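Local atomic coordinates of sugar ABC transporter substrate-binding protein, BlMnBP1 (Bifidobacterium animalis subsp. lactis ATCC 27673, PDB entry 6I5R), a protein that probably captures manno-oligosaccharides from beta-mannan, such as the mannobiose bound here, and delivers them to its ABC transporter for uptake. Residues K156-E161 / E276-V281; W285-M290 / D298-M303. All coordinates share one frame; numbering follows the deposited sequence.

Contact 1 of 2, residues K156-E161 / E276-V281; sequences KKVFEE and EIATMV. With ZN (zinc ion), chain K.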
loop_
_atom_site.group_PDB
_atom_site.type_symbol
_atom_site.label_atom_id
_atom_site.label_comp_id
_atom_site.label_asym_id
_atom_site.label_seq_id
_atom_site.Cartn_x
_atom_site.Cartn_y
_atom_site.Cartn_z
ATOM N N LYS A 156 -16.861 -7.085 13.125
ATOM C CA LYS A 156 -17.497 -6.551 14.328
ATOM C C LYS A 156 -18.357 -7.581 15.040
ATOM O O LYS A 156 -18.483 -7.527 16.267
ATOM C CB LYS A 156 -18.361 -5.359 13.952
ATOM C CG LYS A 156 -17.630 -4.312 13.169
ATOM C CD LYS A 156 -18.593 -3.304 12.534
ATOM C CE LYS A 156 -17.930 -1.972 12.303
ATOM N NZ LYS A 156 -18.942 -0.856 12.134
ATOM N N LYS A 157 -19.010 -8.476 14.295
ATOM C CA LYS A 157 -19.825 -9.495 14.929
ATOM C C LYS A 157 -18.963 -10.479 15.696
ATOM O O LYS A 157 -19.325 -10.897 16.797
ATOM C CB LYS A 157 -20.658 -10.222 13.888
ATOM C CG LYS A 157 -21.407 -11.440 14.412
ATOM C CD LYS A 157 -22.329 -12.038 13.360
ATOM C CE LYS A 157 -22.965 -13.350 13.846
ATOM N NZ LYS A 157 -22.035 -14.538 13.744
ATOM N N VAL A 158 -17.831 -10.879 15.121
ATOM C CA VAL A 158 -16.916 -11.753 15.846
ATOM C C VAL A 158 -16.392 -11.066 17.096
ATOM O O VAL A 158 -16.251 -11.691 18.156
ATOM C CB VAL A 158 -15.760 -12.185 14.932
ATOM C CG1 VAL A 158 -14.710 -12.963 15.751
ATOM C CG2 VAL A 158 -16.303 -13.018 13.789
ATOM N N PHE A 159 -16.059 -9.784 16.991
ATOM C CA PHE A 159 -15.602 -9.043 18.165
ATOM C C PHE A 159 -16.665 -9.019 19.264
ATOM O O PHE A 159 -16.352 -9.207 20.447
ATOM C CB PHE A 159 -15.188 -7.625 17.744
ATOM C CG PHE A 159 -13.740 -7.521 17.281
ATOM C CD1 PHE A 159 -13.203 -8.431 16.386
ATOM C CD2 PHE A 159 -12.932 -6.514 17.753
ATOM C CE1 PHE A 159 -11.883 -8.336 15.993
ATOM C CE2 PHE A 159 -11.621 -6.438 17.389
ATOM C CZ PHE A 159 -11.103 -7.342 16.481
ATOM N N GLU A 160 -17.931 -8.807 18.893
ATOM C CA GLU A 160 -19.003 -8.815 19.890
ATOM C C GLU A 160 -19.155 -10.195 20.518
ATOM O O GLU A 160 -19.361 -10.307 21.738
ATOM C CB GLU A 160 -20.308 -8.345 19.237
ATOM C CG GLU A 160 -21.496 -8.098 20.196
ATOM C CD GLU A 160 -21.361 -6.846 21.103
ATOM O OE1 GLU A 160 -21.374 -5.686 20.638
ATOM O OE2 GLU A 160 -21.278 -7.007 22.330
ATOM N N GLU A 161 -19.020 -11.261 19.720
ATOM C CA GLU A 161 -19.129 -12.604 20.281
ATOM C C GLU A 161 -18.009 -12.871 21.277
ATOM O O GLU A 161 -18.203 -13.578 22.270
ATOM C CB GLU A 161 -19.105 -13.642 19.164
ATOM C CG GLU A 161 -19.225 -15.068 19.647
ATOM C CD GLU A 161 -20.644 -15.476 20.025
ATOM O OE1 GLU A 161 -21.570 -14.635 20.010
ATOM O OE2 GLU A 161 -20.842 -16.656 20.358
ATOM N N GLU A 276 -15.661 -16.022 9.727
ATOM C CA GLU A 276 -14.742 -17.139 9.913
ATOM C C GLU A 276 -13.317 -16.664 10.118
ATOM O O GLU A 276 -12.457 -17.457 10.519
ATOM C CB GLU A 276 -14.766 -18.070 8.698
ATOM C CG GLU A 276 -16.125 -18.627 8.416
ATOM C CD GLU A 276 -16.154 -19.542 7.217
ATOM O OE1 GLU A 276 -15.163 -20.263 6.945
ATOM O OE2 GLU A 276 -17.181 -19.514 6.522
ATOM N N ILE A 277 -13.068 -15.394 9.842
ATOM C CA ILE A 277 -11.809 -14.734 10.151
ATOM C C ILE A 277 -12.140 -13.468 10.941
ATOM O O ILE A 277 -13.045 -12.714 10.565
ATOM C CB ILE A 277 -11.019 -14.348 8.889
ATOM C CG1 ILE A 277 -10.490 -15.569 8.116
ATOM C CG2 ILE A 277 -9.892 -13.416 9.282
ATOM C CD1 ILE A 277 -10.033 -15.207 6.699
ATOM N N ALA A 278 -11.396 -13.213 12.013
ATOM C CA ALA A 278 -11.709 -12.033 12.814
ATOM C C ALA A 278 -10.923 -10.794 12.392
ATOM O O ALA A 278 -11.471 -9.687 12.381
ATOM C CB ALA A 278 -11.440 -12.298 14.295
ATOM N N THR A 279 -9.636 -10.943 12.074
ATOM C CA THR A 279 -8.842 -9.797 11.654
ATOM C C THR A 279 -7.879 -10.145 10.525
ATOM O O THR A 279 -7.416 -11.278 10.395
ATOM C CB THR A 279 -8.026 -9.208 12.807
ATOM O OG1 THR A 279 -6.998 -10.123 13.190
ATOM C CG2 THR A 279 -8.909 -8.919 14.016
ATOM N N MET A 280 -7.598 -9.134 9.712
ATOM C CA MET A 280 -6.537 -9.185 8.716
ATOM C C MET A 280 -5.850 -7.831 8.688
ATOM O O MET A 280 -6.522 -6.802 8.679
ATOM C CB MET A 280 -7.091 -9.545 7.325
ATOM C CG MET A 280 -7.477 -11.007 7.230
ATOM S SD MET A 280 -7.770 -11.566 5.551
ATOM C CE MET A 280 -9.518 -11.221 5.373
ATOM N N VAL A 281 -4.519 -7.834 8.674
ATOM C CA VAL A 281 -3.744 -6.604 8.742
ATOM C C VAL A 281 -3.559 -6.155 7.297
ATOM O O VAL A 281 -2.690 -6.643 6.583
ATOM C CB VAL A 281 -2.427 -6.823 9.478
ATOM C CG1 VAL A 281 -1.572 -5.549 9.471
ATOM C CG2 VAL A 281 -2.724 -7.267 10.909
HETATM ZN ZN ZN K . -21.442 -4.807 22.318
HETATM O O HOH W 1 -20.993 -5.646 23.550
#

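Contact 2 of 2, residues W285-M290 / D298-M303; sequences WAVPQM and DDIGYM. With ZN (zinc ion), chain M; BMA (beta-D-mannopyranose), chain B; BMA (beta-D-mannopyranose), chain C.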
loop_
_atom_site.group_PDB
_atom_site.type_symbol
_atom_site.label_atom_id
_atom_site.label_comp_id
_atom_site.label_asym_id
_atom_site.label_seq_id
_atom_site.Cartn_x
_atom_site.Cartn_y
_atom_site.Cartn_z
ATOM N N TRP A 285 -7.900 -0.092 1.462
ATOM C CA TRP A 285 -8.403 -0.553 0.172
ATOM C C TRP A 285 -9.120 -1.897 0.286
ATOM O O TRP A 285 -9.941 -2.229 -0.576
ATOM C CB TRP A 285 -7.247 -0.658 -0.835
ATOM C CG TRP A 285 -6.193 -1.542 -0.321
ATOM C CD1 TRP A 285 -5.069 -1.172 0.347
ATOM C CD2 TRP A 285 -6.154 -2.972 -0.414
ATOM N NE1 TRP A 285 -4.335 -2.285 0.684
ATOM C CE2 TRP A 285 -4.985 -3.398 0.240
ATOM C CE3 TRP A 285 -7.001 -3.928 -0.975
ATOM C CZ2 TRP A 285 -4.639 -4.726 0.345
ATOM C CZ3 TRP A 285 -6.663 -5.259 -0.857
ATOM C CH2 TRP A 285 -5.481 -5.642 -0.227
ATOM N N ALA A 286 -8.859 -2.657 1.348
ATOM C CA ALA A 286 -9.423 -3.992 1.484
ATOM C C ALA A 286 -10.853 -3.966 2.002
ATOM O O ALA A 286 -11.600 -4.921 1.781
ATOM C CB ALA A 286 -8.530 -4.838 2.404
ATOM N N VAL A 287 -11.256 -2.868 2.639
ATOM C CA VAL A 287 -12.588 -2.822 3.245
ATOM C C VAL A 287 -13.688 -3.080 2.235
ATOM O O VAL A 287 -14.505 -3.994 2.464
ATOM C CB VAL A 287 -12.766 -1.466 3.990
ATOM C CG1 VAL A 287 -14.164 -1.354 4.553
ATOM C CG2 VAL A 287 -11.747 -1.347 5.098
ATOM N N PRO A 288 -13.773 -2.372 1.102
ATOM C CA PRO A 288 -14.856 -2.681 0.150
ATOM C C PRO A 288 -14.775 -4.095 -0.412
ATOM O O PRO A 288 -15.806 -4.705 -0.707
ATOM C CB PRO A 288 -14.671 -1.619 -0.951
ATOM C CG PRO A 288 -13.217 -1.249 -0.893
ATOM C CD PRO A 288 -12.918 -1.268 0.615
ATOM N N GLN A 289 -13.573 -4.638 -0.576
ATOM C CA GLN A 289 -13.452 -5.990 -1.111
ATOM C C GLN A 289 -13.975 -7.026 -0.128
ATOM O O GLN A 289 -14.531 -8.058 -0.534
ATOM C CB GLN A 289 -11.996 -6.275 -1.451
ATOM C CG GLN A 289 -11.434 -5.429 -2.559
ATOM C CD GLN A 289 -10.034 -5.843 -2.991
ATOM O OE1 GLN A 289 -9.647 -6.996 -2.880
ATOM N NE2 GLN A 289 -9.273 -4.884 -3.465
ATOM N N MET A 290 -13.713 -6.825 1.166
ATOM C CA MET A 290 -14.315 -7.684 2.181
ATOM C C MET A 290 -15.830 -7.499 2.235
ATOM O O MET A 290 -16.572 -8.465 2.400
ATOM C CB MET A 290 -13.719 -7.381 3.554
ATOM C CG MET A 290 -12.194 -7.489 3.657
ATOM S SD MET A 290 -11.629 -9.135 3.319
ATOM C CE MET A 290 -9.874 -8.860 2.976
ATOM N N ASP A 298 -22.153 -5.079 6.698
ATOM C CA ASP A 298 -22.173 -4.258 7.902
ATOM C C ASP A 298 -21.331 -4.831 9.036
ATOM O O ASP A 298 -21.065 -4.118 10.006
ATOM C CB ASP A 298 -23.604 -4.080 8.368
ATOM C CG ASP A 298 -24.368 -3.110 7.515
ATOM O OD1 ASP A 298 -23.754 -2.389 6.685
ATOM O OD2 ASP A 298 -25.600 -3.055 7.690
ATOM N N ASP A 299 -20.917 -6.082 8.939
ATOM C CA ASP A 299 -20.055 -6.662 9.955
ATOM C C ASP A 299 -18.579 -6.328 9.739
ATOM O O ASP A 299 -17.771 -6.603 10.629
ATOM C CB ASP A 299 -20.255 -8.182 9.992
ATOM C CG ASP A 299 -21.659 -8.578 10.453
ATOM O OD1 ASP A 299 -22.300 -7.782 11.186
ATOM O OD2 ASP A 299 -22.111 -9.686 10.098
ATOM N N ILE A 300 -18.223 -5.711 8.609
ATOM C CA ILE A 300 -16.837 -5.338 8.332
ATOM C C ILE A 300 -16.555 -3.972 8.929
ATOM O O ILE A 300 -17.222 -2.990 8.602
ATOM C CB ILE A 300 -16.554 -5.329 6.819
ATOM C CG1 ILE A 300 -16.868 -6.669 6.180
ATOM C CG2 ILE A 300 -15.092 -4.948 6.576
ATOM C CD1 ILE A 300 -16.219 -7.818 6.811
ATOM N N GLY A 301 -15.515 -3.894 9.763
ATOM C CA GLY A 301 -15.050 -2.644 10.307
ATOM C C GLY A 301 -13.579 -2.442 9.980
ATOM O O GLY A 301 -12.905 -3.311 9.437
ATOM N N TYR A 302 -13.092 -1.268 10.322
ATOM C CA TYR A 302 -11.707 -0.922 10.044
ATOM C C TYR A 302 -11.185 -0.158 11.247
ATOM O O TYR A 302 -11.815 0.801 11.694
ATOM C CB TYR A 302 -11.609 -0.099 8.757
ATOM C CG TYR A 302 -10.208 0.134 8.325
ATOM C CD1 TYR A 302 -9.397 -0.907 7.894
ATOM C CD2 TYR A 302 -9.709 1.406 8.303
ATOM C CE1 TYR A 302 -8.077 -0.650 7.485
ATOM C CE2 TYR A 302 -8.422 1.660 7.915
ATOM C CZ TYR A 302 -7.627 0.649 7.490
ATOM O OH TYR A 302 -6.348 1.027 7.106
ATOM N N MET A 303 -10.076 -0.615 11.802
ATOM C CA MET A 303 -9.530 0.004 12.992
ATOM C C MET A 303 -8.081 0.383 12.786
ATOM O O MET A 303 -7.386 -0.188 11.936
ATOM C CB MET A 303 -9.619 -0.937 14.196
ATOM C CG MET A 303 -8.939 -2.265 13.975
ATOM S SD MET A 303 -8.986 -3.187 15.515
ATOM C CE MET A 303 -7.348 -2.895 16.056
HETATM ZN ZN ZN M . -24.162 -10.029 9.762
HETATM C C1 BMA B . -3.650 -6.317 -4.043
HETATM C C2 BMA B . -2.091 -6.312 -4.039
HETATM C C3 BMA B . -1.630 -5.282 -3.055
HETATM C C4 BMA B . -2.358 -3.955 -3.246
HETATM C C5 BMA B . -3.874 -4.151 -3.201
HETATM C C6 BMA B . -4.618 -2.857 -3.466
HETATM O O2 BMA B . -1.574 -5.859 -5.289
HETATM O O3 BMA B . -0.220 -5.047 -3.121
HETATM O O4 BMA B . -1.982 -3.106 -2.194
HETATM O O5 BMA B . -4.225 -5.081 -4.239
HETATM O O6 BMA B . -4.357 -2.389 -4.800
HETATM C C1 BMA C . -7.272 -9.162 -6.465
HETATM C C2 BMA C . -7.607 -7.894 -5.639
HETATM C C3 BMA C . -6.339 -7.070 -5.448
HETATM C C4 BMA C . -5.177 -7.939 -5.040
HETATM C C5 BMA C . -5.039 -9.153 -5.970
HETATM C C6 BMA C . -3.860 -10.019 -5.600
HETATM O O1 BMA C . -8.455 -9.892 -6.428
HETATM O O2 BMA C . -8.023 -8.339 -4.309
HETATM O O3 BMA C . -6.520 -6.057 -4.520
HETATM O O4 BMA C . -3.961 -7.192 -5.094
HETATM O O5 BMA C . -6.245 -9.899 -5.918
HETATM O O6 BMA C . -3.607 -10.840 -6.746
HETATM O O HOH W 2 -24.808 -8.297 10.826
#

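Contact 1 of 2, residues K156-E161 / E276-V281
In the alpha/beta architecture of this solute-binding-protein fold, helix 156-162 packs against strand 277-283, its V158 and F159 meeting A278 and T279. The helix follows directly on strand 139-155, the antiparallel neighbour of 277-283, and the two short axes approach to 8.1 Å at 119°. V158 points at the strand and brings one branch to it: with CG1 anti to the backbone N (chi1 173°), that methyl meets A278 CB at 3.6 Å, where the CA atoms of the two residues lie 6.0 Å apart. One residue on, the F159 ring reaches across and turns its rim to the strand. F159 CE1 lies 3.6 Å from T279 CG2, and F159 CZ is almost as near, so the methyl sits at the ring edge, close to its plane, and the two side chains cross at about a right angle. CE1 of F159 also lies 3.9 Å from the carbonyl O of A278, an oblique approach. T279 splits its two branches between different neighbours: CG2 faces the phenyl rim, while OG1 hydrogen-bonds to the carbonyl O of P189. I181 of helix 171-184 touches V158, F159 and A278 and extends the apolar patch. On the outer side of the helix, E160 grips a zinc ion through both carboxylate oxygens, OE1 at 1.9 Å and OE2 at 2.2 Å. With no hydrogen bond or salt bridge between the segments, helix and strand are held together by the fit of buried methyls and a ring rim, while the polar end of T279 ties its strand to the neighbouring strand 188-190.

Contact 2 of 2, residues W285-M290 / D298-M303
V287 lays its CG2 methyl against the Y302 ring, 3.7 Å from Y302 CD1, approaching obliquely while the two side chains cross at about a right angle. Its other methyl, CG1, stands 4.2 Å from I300 CG2. One helical turn along, M290 adds its CB, 4.1 Å from the same I300 CG2, before the methionine chain bends at chi2 (-62°) and leads its sulfur away from the strand. Helix segment 286-290 thus runs nearly antiparallel (165°) to strand segment 300-303 of the mixed sheet, in the solute-binding-protein fold, and its other side lines the sugar pocket. There W285 offers one indole face to the mannose of chain B, whose C6 sits over the ring centre 3.4 Å from W285 CD2, a CH-pi contact; A286 CB lies against the opposite face. A leucine in place of this tryptophan would probably leave the C6 side of that sugar less firmly packed, the flat face beneath it being lost. Q289, extended beyond CG, grips the mannose of chain C with both ends of its amide: OE1 accepts from O2 of that sugar at 2.5 Å, and NE2 donates to its O3 at 3.2 Å, nearly straight at 164°. Just before the strand begins, D299 OD2 binds a zinc ion at 2.1 Å.

Contacts 1 and 2 follow one another along the chain, their centres 11 Å apart, and both pack a helix on the same sheet. Strand 277-283 of contact 1 runs on toward helix 286-291 of contact 2, while strand 139-155 pairs antiparallel with both 277-283 and 300-304. They touch directly: K156 N lies 2.7 Å from D299 O, a probable hydrogen bond, and the terminal methyls M280 CE and M290 CE meet at 3.4 Å. K156 also lays its CE 3.6 Å from G301 CA. Only contact 2 includes residues of the mannobiose pocket, W285 and Q289; contact 1 holds no pocket residue.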